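PDB 4TPV: platelet inhibitor from Ancylostoma caninum, which inhibits platelet aggregation and adhesion, possibly by binding the integrins that recognise fibrinogen and collagen. Local coordinates for residues A[39-44]-A[166-171]. Sequence-based numbering, arbitrary orientation.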
loop_
_atom_site.group_PDB
_atom_site.type_symbol
_atom_site.label_atom_id
_atom_site.label_comp_id
_atom_site.label_asym_id
_atom_site.label_seq_id
_atom_site.Cartn_x
_atom_site.Cartn_y
_atom_site.Cartn_z
ATOM N N MET A 39 5.925 7.233 -9.271
ATOM C CA MET A 39 5.438 6.571 -8.066
ATOM C C MET A 39 4.596 7.562 -7.287
ATOM O O MET A 39 5.091 8.593 -6.861
ATOM C CB MET A 39 6.595 6.065 -7.205
ATOM C CG MET A 39 6.131 5.289 -5.983
ATOM S SD MET A 39 5.711 3.576 -6.334
ATOM C CE MET A 39 7.309 2.827 -6.683
ATOM N N ARG A 40 3.318 7.249 -7.103
ATOM C CA ARG A 40 2.424 8.156 -6.363
ATOM C C ARG A 40 2.569 8.079 -4.844
ATOM O O ARG A 40 2.804 7.022 -4.259
ATOM C CB ARG A 40 0.964 7.880 -6.749
ATOM C CG ARG A 40 0.682 8.229 -8.233
ATOM C CD ARG A 40 -0.793 8.415 -8.555
ATOM N NE ARG A 40 -1.315 9.646 -7.947
ATOM C CZ ARG A 40 -2.380 10.301 -8.391
ATOM N NH1 ARG A 40 -3.034 9.861 -9.450
ATOM N NH2 ARG A 40 -2.784 11.401 -7.769
ATOM N N THR A 41 2.372 9.227 -4.210
ATOM C CA THR A 41 2.201 9.284 -2.768
ATOM C C THR A 41 0.875 8.638 -2.436
ATOM O O THR A 41 -0.138 8.948 -3.074
ATOM C CB THR A 41 2.197 10.717 -2.255
ATOM O OG1 THR A 41 3.383 11.382 -2.690
ATOM C CG2 THR A 41 2.148 10.747 -0.724
ATOM N N MET A 42 0.883 7.733 -1.462
ATOM C CA MET A 42 -0.389 7.216 -0.944
ATOM C C MET A 42 -1.003 8.101 0.119
ATOM O O MET A 42 -0.313 8.678 0.970
ATOM C CB MET A 42 -0.226 5.828 -0.349
ATOM C CG MET A 42 -0.049 4.723 -1.372
ATOM S SD MET A 42 0.138 3.111 -0.561
ATOM C CE MET A 42 0.008 2.036 -1.999
ATOM N N VAL A 43 -2.328 8.176 0.072
ATOM C CA VAL A 43 -3.106 8.875 1.085
ATOM C C VAL A 43 -4.047 7.869 1.733
ATOM O O VAL A 43 -4.576 6.999 1.047
ATOM C CB VAL A 43 -3.909 10.038 0.469
ATOM C CG1 VAL A 43 -4.889 10.626 1.488
ATOM C CG2 VAL A 43 -2.959 11.087 -0.086
ATOM N N TYR A 44 -4.260 7.961 3.042
ATOM C CA TYR A 44 -5.197 7.035 3.683
ATOM C C TYR A 44 -6.622 7.284 3.158
ATOM O O TYR A 44 -7.000 8.419 2.884
ATOM C CB TYR A 44 -5.164 7.165 5.206
ATOM C CG TYR A 44 -5.692 5.913 5.867
ATOM C CD1 TYR A 44 -4.887 4.786 5.986
ATOM C CD2 TYR A 44 -7.019 5.841 6.323
ATOM C CE1 TYR A 44 -5.353 3.632 6.553
ATOM C CE2 TYR A 44 -7.503 4.680 6.895
ATOM C CZ TYR A 44 -6.667 3.577 7.008
ATOM O OH TYR A 44 -7.119 2.409 7.561
ATOM N N THR A 166 1.574 16.700 -9.174
ATOM C CA THR A 166 2.911 17.282 -9.222
ATOM C C THR A 166 3.860 16.442 -8.373
ATOM O O THR A 166 3.441 15.503 -7.696
ATOM C CB THR A 166 2.940 18.734 -8.681
ATOM O OG1 THR A 166 2.551 18.724 -7.298
ATOM C CG2 THR A 166 1.988 19.630 -9.455
ATOM N N CYS A 167 5.143 16.782 -8.408
ATOM C CA CYS A 167 6.101 16.057 -7.586
ATOM C C CYS A 167 5.928 16.487 -6.140
ATOM O O CYS A 167 5.663 17.655 -5.886
ATOM C CB CYS A 167 7.521 16.324 -8.066
ATOM S SG CYS A 167 8.744 15.170 -7.380
ATOM N N ASP A 168 6.102 15.551 -5.214
ATOM C CA ASP A 168 5.804 15.763 -3.794
ATOM C C ASP A 168 7.026 16.131 -2.940
ATOM O O ASP A 168 7.834 15.252 -2.600
ATOM C CB ASP A 168 5.154 14.500 -3.224
ATOM C CG ASP A 168 4.489 14.733 -1.877
ATOM O OD1 ASP A 168 4.683 15.813 -1.279
ATOM O OD2 ASP A 168 3.738 13.842 -1.432
ATOM N N ASP A 169 7.138 17.407 -2.549
ATOM C CA ASP A 169 8.310 17.823 -1.771
ATOM C C ASP A 169 8.256 17.266 -0.341
ATOM O O ASP A 169 9.224 17.379 0.420
ATOM C CB ASP A 169 8.476 19.357 -1.760
ATOM C CG ASP A 169 7.223 20.095 -1.337
ATOM O OD1 ASP A 169 6.369 19.494 -0.647
ATOM O OD2 ASP A 169 7.104 21.295 -1.694
ATOM N N ASP A 170 7.148 16.629 0.011
ATOM C CA ASP A 170 7.036 15.953 1.303
ATOM C C ASP A 170 7.788 14.629 1.339
ATOM O O ASP A 170 8.067 14.089 2.415
ATOM C CB ASP A 170 5.567 15.677 1.639
ATOM C CG ASP A 170 4.816 16.910 2.029
ATOM O OD1 ASP A 170 5.451 17.913 2.423
ATOM O OD2 ASP A 170 3.570 16.858 1.966
ATOM N N TRP A 171 8.070 14.083 0.158
ATOM C CA TRP A 171 8.653 12.752 0.030
ATOM C C TRP A 171 9.871 12.810 -0.877
ATOM O O TRP A 171 9.990 12.062 -1.851
ATOM C CB TRP A 171 7.600 11.747 -0.476
ATOM C CG TRP A 171 6.607 11.450 0.611
ATOM C CD1 TRP A 171 5.383 12.012 0.775
ATOM C CD2 TRP A 171 6.803 10.586 1.743
ATOM N NE1 TRP A 171 4.787 11.544 1.927
ATOM C CE2 TRP A 171 5.638 10.662 2.534
ATOM C CE3 TRP A 171 7.847 9.756 2.161
ATOM C CZ2 TRP A 171 5.487 9.939 3.718
ATOM C CZ3 TRP A 171 7.682 9.022 3.338
ATOM C CH2 TRP A 171 6.516 9.122 4.097
#
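Thr41 has OG1 beside its backbone N (chi1 -55°) and Asp168 has CG anti to its own (chi1 -165°), which brings hydroxyl and carboxylate together. Thr41 OG1 donates a hydrogen bond of 2.8 Å to Asp168 OD2, which accepts it on its anti lone pair. The threonine side chain runs roughly perpendicular to that of the aspartate. The methyl CG2 of Thr41 also reaches the indole, 3.8 Å from Trp171 CD1, in van der Waals contact at an oblique approach. Asp168 CG sits in the plane of that ring, at its edge. The other carboxylate oxygen, OD1, turns back into its own segment. Asp170 N donates to Asp168 OD1 at 2.9 Å, from 49° out of the carboxylate plane, and closes an Asx turn. A backbone bond from Trp171 N to Asp168 O also ties the turn. Nearby, the backbone of Thr41 bonds to Cys176, while Ile177 touches both Thr41 and Asp168. The contact joins the segment leading into strand 43-44 of the CAP domain to the disulfide-linked C-terminal region, where Cys167 pairs with Cys155. Two hydrogen bonds should limit rotation of the buried carboxylate and would help to stabilise its negative charge.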